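Long-range contact in autoinducer 2 sensor kinase/phosphatase luxQ (Vibrio cholerae, PDB 3C38), which senses the autoinducer AI-2 bound to LuxP through its periplasmic domain, acting as a histidine kinase when AI-2 is absent and as a phosphatase when it is present: residues D82-D95 / Y102-R114. Numbering follows the deposited sequence.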
loop_
_atom_site.group_PDB
_atom_site.type_symbol
_atom_site.label_atom_id
_atom_site.label_comp_id
_atom_site.label_asym_id
_atom_site.label_seq_id
_atom_site.Cartn_x
_atom_site.Cartn_y
_atom_site.Cartn_z
ATOM N N ASP A 82 2.146 -6.108 1.307
ATOM C CA ASP A 82 1.428 -7.149 0.573
ATOM C C ASP A 82 2.378 -7.855 -0.379
ATOM O O ASP A 82 2.144 -8.994 -0.781
ATOM C CB ASP A 82 0.249 -6.569 -0.210
ATOM C CG ASP A 82 -0.803 -5.958 0.696
ATOM O OD1 ASP A 82 -0.900 -6.396 1.859
ATOM O OD2 ASP A 82 -1.536 -5.052 0.251
ATOM N N LEU A 83 3.455 -7.174 -0.739
ATOM C CA LEU A 83 4.430 -7.763 -1.637
ATOM C C LEU A 83 5.814 -7.153 -1.480
ATOM O O LEU A 83 5.975 -5.945 -1.240
ATOM C CB LEU A 83 3.951 -7.661 -3.098
ATOM C CG LEU A 83 3.721 -6.299 -3.752
ATOM C CD1 LEU A 83 5.035 -5.792 -4.319
ATOM C CD2 LEU A 83 2.703 -6.429 -4.876
ATOM N N ARG A 84 6.810 -8.023 -1.599
ATOM C CA ARG A 84 8.208 -7.644 -1.494
ATOM C C ARG A 84 8.992 -8.302 -2.618
ATOM O O ARG A 84 8.687 -9.417 -3.028
ATOM C CB ARG A 84 8.817 -8.151 -0.184
ATOM C CG ARG A 84 8.391 -7.481 1.102
ATOM C CD ARG A 84 9.512 -7.670 2.117
ATOM N NE ARG A 84 9.163 -7.296 3.482
ATOM C CZ ARG A 84 8.431 -8.046 4.302
ATOM N NH1 ARG A 84 7.959 -9.222 3.896
ATOM N NH2 ARG A 84 8.181 -7.626 5.535
ATOM N N PHE A 85 10.006 -7.608 -3.114
ATOM C CA PHE A 85 10.881 -8.173 -4.129
ATOM C C PHE A 85 12.157 -7.336 -4.155
ATOM O O PHE A 85 12.132 -6.135 -3.869
ATOM C CB PHE A 85 10.186 -8.240 -5.502
ATOM C CG PHE A 85 9.955 -6.912 -6.144
ATOM C CD1 PHE A 85 10.993 -6.244 -6.783
ATOM C CD2 PHE A 85 8.691 -6.328 -6.118
ATOM C CE1 PHE A 85 10.775 -5.024 -7.388
ATOM C CE2 PHE A 85 8.460 -5.101 -6.723
ATOM C CZ PHE A 85 9.503 -4.446 -7.359
ATOM N N ILE A 86 13.278 -7.984 -4.459
ATOM C CA ILE A 86 14.567 -7.301 -4.496
ATOM C C ILE A 86 15.078 -7.145 -5.920
ATOM O O ILE A 86 15.125 -8.109 -6.683
ATOM C CB ILE A 86 15.611 -8.070 -3.656
ATOM C CG1 ILE A 86 15.146 -8.145 -2.202
ATOM C CG2 ILE A 86 16.961 -7.377 -3.725
ATOM C CD1 ILE A 86 16.043 -8.979 -1.320
ATOM N N SER A 87 15.451 -5.919 -6.268
ATOM C CA SER A 87 15.955 -5.612 -7.597
ATOM C C SER A 87 17.441 -5.259 -7.620
ATOM O O SER A 87 18.024 -4.835 -6.624
ATOM C CB SER A 87 15.171 -4.445 -8.210
ATOM O OG SER A 87 16.021 -3.335 -8.508
ATOM N N SER A 88 18.037 -5.449 -8.786
ATOM C CA SER A 88 19.430 -5.133 -9.038
ATOM C C SER A 88 19.357 -4.785 -10.514
ATOM O O SER A 88 19.503 -5.651 -11.377
ATOM C CB SER A 88 20.319 -6.353 -8.807
ATOM O OG SER A 88 21.675 -5.950 -8.703
ATOM N N HIS A 89 19.106 -3.509 -10.787
ATOM C CA HIS A 89 18.924 -3.025 -12.147
ATOM C C HIS A 89 17.624 -3.692 -12.606
ATOM O O HIS A 89 16.868 -4.207 -11.778
ATOM C CB HIS A 89 20.104 -3.416 -13.042
ATOM C CG HIS A 89 21.432 -3.050 -12.463
ATOM N ND1 HIS A 89 21.690 -1.805 -11.929
ATOM C CD2 HIS A 89 22.564 -3.772 -12.294
ATOM C CE1 HIS A 89 22.922 -1.778 -11.455
ATOM N NE2 HIS A 89 23.476 -2.960 -11.664
ATOM N N ASP A 90 17.352 -3.691 -13.903
ATOM C CA ASP A 90 16.117 -4.287 -14.398
ATOM C C ASP A 90 15.994 -5.774 -14.078
ATOM O O ASP A 90 15.078 -6.443 -14.556
ATOM C CB ASP A 90 15.998 -4.078 -15.904
ATOM C CG ASP A 90 16.199 -2.636 -16.307
ATOM O OD1 ASP A 90 15.480 -1.756 -15.779
ATOM O OD2 ASP A 90 17.078 -2.377 -17.157
ATOM N N ASN A 91 16.908 -6.295 -13.271
ATOM C CA ASN A 91 16.866 -7.706 -12.919
ATOM C C ASN A 91 16.099 -7.874 -11.602
ATOM O O ASN A 91 15.995 -6.930 -10.809
ATOM C CB ASN A 91 18.301 -8.252 -12.797
ATOM C CG ASN A 91 18.370 -9.780 -12.880
ATOM O OD1 ASN A 91 17.506 -10.420 -13.478
ATOM N ND2 ASN A 91 19.416 -10.361 -12.298
ATOM N N ILE A 92 15.544 -9.063 -11.386
ATOM C CA ILE A 92 14.809 -9.352 -10.162
ATOM C C ILE A 92 15.480 -10.574 -9.546
ATOM O O ILE A 92 15.307 -11.700 -10.021
ATOM C CB ILE A 92 13.314 -9.674 -10.439
ATOM C CG1 ILE A 92 12.648 -8.521 -11.195
ATOM C CG2 ILE A 92 12.577 -9.891 -9.128
ATOM C CD1 ILE A 92 12.494 -7.260 -10.390
ATOM N N LEU A 93 16.259 -10.340 -8.497
ATOM C CA LEU A 93 16.979 -11.408 -7.824
ATOM C C LEU A 93 16.040 -12.238 -6.972
ATOM O O LEU A 93 16.210 -13.455 -6.856
ATOM C CB LEU A 93 18.086 -10.827 -6.937
ATOM C CG LEU A 93 19.153 -9.940 -7.587
ATOM C CD1 LEU A 93 20.094 -9.402 -6.517
ATOM C CD2 LEU A 93 19.921 -10.733 -8.628
ATOM N N TRP A 94 15.049 -11.580 -6.376
ATOM C CA TRP A 94 14.098 -12.272 -5.521
ATOM C C TRP A 94 12.692 -11.666 -5.581
ATOM O O TRP A 94 12.514 -10.499 -5.942
ATOM C CB TRP A 94 14.609 -12.264 -4.082
ATOM C CG TRP A 94 13.747 -13.021 -3.128
ATOM C CD1 TRP A 94 13.716 -14.372 -2.942
ATOM C CD2 TRP A 94 12.789 -12.466 -2.219
ATOM N NE1 TRP A 94 12.800 -14.694 -1.964
ATOM C CE2 TRP A 94 12.220 -13.542 -1.503
ATOM C CE3 TRP A 94 12.361 -11.162 -1.937
ATOM C CZ2 TRP A 94 11.237 -13.354 -0.525
ATOM C CZ3 TRP A 94 11.386 -10.975 -0.966
ATOM C CH2 TRP A 94 10.837 -12.066 -0.270
ATOM N N ASP A 95 11.706 -12.481 -5.209
ATOM C CA ASP A 95 10.300 -12.099 -5.209
ATOM C C ASP A 95 9.603 -12.988 -4.182
ATOM O O ASP A 95 9.702 -14.217 -4.261
ATOM C CB ASP A 95 9.721 -12.342 -6.605
ATOM C CG ASP A 95 8.209 -12.272 -6.642
ATOM O OD1 ASP A 95 7.634 -12.674 -7.673
ATOM O OD2 ASP A 95 7.589 -11.817 -5.659
ATOM N N TYR A 102 -1.999 -11.632 -6.615
ATOM C CA TYR A 102 -2.716 -10.438 -7.022
ATOM C C TYR A 102 -2.891 -10.362 -8.531
ATOM O O TYR A 102 -3.398 -9.378 -9.053
ATOM C CB TYR A 102 -2.006 -9.184 -6.513
ATOM C CG TYR A 102 -2.047 -9.039 -5.015
ATOM C CD1 TYR A 102 -0.958 -9.417 -4.228
ATOM C CD2 TYR A 102 -3.179 -8.530 -4.381
ATOM C CE1 TYR A 102 -0.991 -9.290 -2.851
ATOM C CE2 TYR A 102 -3.231 -8.398 -2.997
ATOM C CZ TYR A 102 -2.133 -8.777 -2.236
ATOM O OH TYR A 102 -2.172 -8.630 -0.870
ATOM N N GLY A 103 -2.472 -11.411 -9.228
ATOM C CA GLY A 103 -2.608 -11.431 -10.672
ATOM C C GLY A 103 -1.630 -10.500 -11.357
ATOM O O GLY A 103 -1.860 -10.070 -12.490
ATOM N N ILE A 104 -0.548 -10.174 -10.655
ATOM C CA ILE A 104 0.490 -9.310 -11.193
ATOM C C ILE A 104 1.504 -10.212 -11.891
ATOM O O ILE A 104 2.025 -11.151 -11.286
ATOM C CB ILE A 104 1.204 -8.524 -10.077
ATOM C CG1 ILE A 104 0.188 -7.696 -9.288
ATOM C CG2 ILE A 104 2.251 -7.619 -10.684
ATOM C CD1 ILE A 104 0.786 -6.901 -8.143
ATOM N N ALA A 105 1.770 -9.936 -13.163
ATOM C CA ALA A 105 2.709 -10.743 -13.932
ATOM C C ALA A 105 4.142 -10.336 -13.651
ATOM O O ALA A 105 4.467 -9.152 -13.611
ATOM C CB ALA A 105 2.415 -10.610 -15.413
ATOM N N GLN A 106 5.000 -11.330 -13.470
ATOM C CA GLN A 106 6.409 -11.092 -13.186
ATOM C C GLN A 106 7.001 -9.957 -14.040
ATOM O O GLN A 106 7.839 -9.190 -13.567
ATOM C CB GLN A 106 7.188 -12.387 -13.420
ATOM C CG GLN A 106 8.501 -12.498 -12.654
ATOM C CD GLN A 106 8.301 -12.560 -11.146
ATOM O OE1 GLN A 106 7.375 -13.206 -10.654
ATOM N NE2 GLN A 106 9.183 -11.902 -10.405
ATOM N N GLN A 107 6.550 -9.839 -15.284
ATOM C CA GLN A 107 7.064 -8.811 -16.186
ATOM C C GLN A 107 6.598 -7.409 -15.824
ATOM O O GLN A 107 7.310 -6.434 -16.059
ATOM C CB GLN A 107 6.660 -9.115 -17.628
ATOM C CG GLN A 107 6.713 -10.588 -17.986
ATOM C CD GLN A 107 5.543 -11.369 -17.402
ATOM O OE1 GLN A 107 4.382 -11.132 -17.760
ATOM N NE2 GLN A 107 5.842 -12.304 -16.499
ATOM N N GLU A 108 5.392 -7.299 -15.275
ATOM C CA GLU A 108 4.868 -5.996 -14.874
ATOM C C GLU A 108 5.657 -5.512 -13.661
ATOM O O GLU A 108 5.854 -4.314 -13.463
ATOM C CB GLU A 108 3.381 -6.099 -14.525
ATOM C CG GLU A 108 2.467 -6.323 -15.727
ATOM C CD GLU A 108 2.673 -5.288 -16.818
ATOM O OE1 GLU A 108 2.826 -4.094 -16.485
ATOM O OE2 GLU A 108 2.675 -5.668 -18.009
ATOM N N LEU A 109 6.111 -6.469 -12.857
ATOM C CA LEU A 109 6.891 -6.170 -11.672
ATOM C C LEU A 109 8.190 -5.491 -12.117
ATOM O O LEU A 109 8.671 -4.565 -11.468
ATOM C CB LEU A 109 7.183 -7.471 -10.920
ATOM C CG LEU A 109 7.149 -7.422 -9.396
ATOM C CD1 LEU A 109 5.795 -6.920 -8.935
ATOM C CD2 LEU A 109 7.422 -8.801 -8.833
ATOM N N ASN A 110 8.740 -5.948 -13.242
ATOM C CA ASN A 110 9.975 -5.389 -13.793
ATOM C C ASN A 110 9.773 -3.948 -14.205
ATOM O O ASN A 110 10.664 -3.110 -14.059
ATOM C CB ASN A 110 10.428 -6.190 -15.016
ATOM C CG ASN A 110 11.346 -7.332 -14.658
ATOM O OD1 ASN A 110 12.517 -7.123 -14.353
ATOM N ND2 ASN A 110 10.817 -8.551 -14.684
ATOM N N LYS A 111 8.590 -3.665 -14.730
ATOM C CA LYS A 111 8.254 -2.322 -15.173
ATOM C C LYS A 111 8.144 -1.352 -13.995
ATOM O O LYS A 111 8.378 -0.144 -14.141
ATOM C CB LYS A 111 6.943 -2.369 -15.949
ATOM C CG LYS A 111 6.915 -3.455 -17.032
ATOM C CD LYS A 111 5.686 -3.296 -17.929
ATOM C CE LYS A 111 5.782 -4.128 -19.197
ATOM N NZ LYS A 111 4.672 -3.785 -20.137
ATOM N N LEU A 112 7.792 -1.889 -12.827
ATOM C CA LEU A 112 7.652 -1.086 -11.616
ATOM C C LEU A 112 9.015 -0.617 -11.135
ATOM O O LEU A 112 9.135 0.458 -10.553
ATOM C CB LEU A 112 6.968 -1.899 -10.515
ATOM C CG LEU A 112 5.510 -2.282 -10.776
ATOM C CD1 LEU A 112 4.965 -3.077 -9.598
ATOM C CD2 LEU A 112 4.684 -1.021 -10.991
ATOM N N ILE A 113 10.037 -1.436 -11.379
ATOM C CA ILE A 113 11.407 -1.113 -10.995
ATOM C C ILE A 113 11.724 0.300 -11.459
ATOM O O ILE A 113 12.214 1.125 -10.703
ATOM C CB ILE A 113 12.420 -2.051 -11.679
ATOM C CG1 ILE A 113 12.029 -3.511 -11.456
ATOM C CG2 ILE A 113 13.812 -1.775 -11.158
ATOM C CD1 ILE A 113 12.109 -3.957 -10.040
ATOM N N ARG A 114 11.443 0.562 -12.724
ATOM C CA ARG A 114 11.698 1.867 -13.314
ATOM C C ARG A 114 10.780 2.933 -12.743
ATOM O O ARG A 114 11.223 4.023 -12.383
ATOM C CB ARG A 114 11.492 1.795 -14.827
ATOM C CG ARG A 114 12.498 0.933 -15.554
ATOM C CD ARG A 114 13.862 1.600 -15.571
ATOM N NE ARG A 114 14.854 0.778 -16.255
ATOM C CZ ARG A 114 15.812 1.276 -17.027
ATOM N NH1 ARG A 114 15.900 2.588 -17.206
ATOM N NH2 ARG A 114 16.670 0.462 -17.625
HETATM O O HOH W 1 -3.818 -6.666 0.180
HETATM O O HOH W 2 -1.192 -9.403 2.071
#
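L109 of helix 106-114 lies over one face of the F85 ring, its CG 4.1 Å from the ring centroid, a CH-pi contact in which the two side chains run antiparallel alongside each other. The ring is brought there by a chi1 of 70°, which tucks it between the two backbone arms of F85; Y156 of strand 153-160 also stacks with it. One helical turn on, I113 packs against F85, S87 and I92. Just before the helix, I104 meets L83 tip to tip, L83 CD2 to I104 CD1 at 3.8 Å. Both ends of this apolar row are polar. At the type II' turn from S88 to N91, R114 grips the carboxylate of D90 side-on, R114 NE bonding D90 OD1 at 2.7 Å and R114 NH2 bonding D90 OD2 at 2.9 Å, each through a syn lone pair, with the two planes only 6° apart. At the other end, two waters bridge the D82 carboxylate and Y102 OH, the one at OD2 only weakly, while D82 OD2 also accepts from V160 N. Helix 106-114 crosses strand 83-88 at -61° and covers one face of the five-stranded antiparallel sheet, as in the PAS-like domains of Cache-type periplasmic sensors.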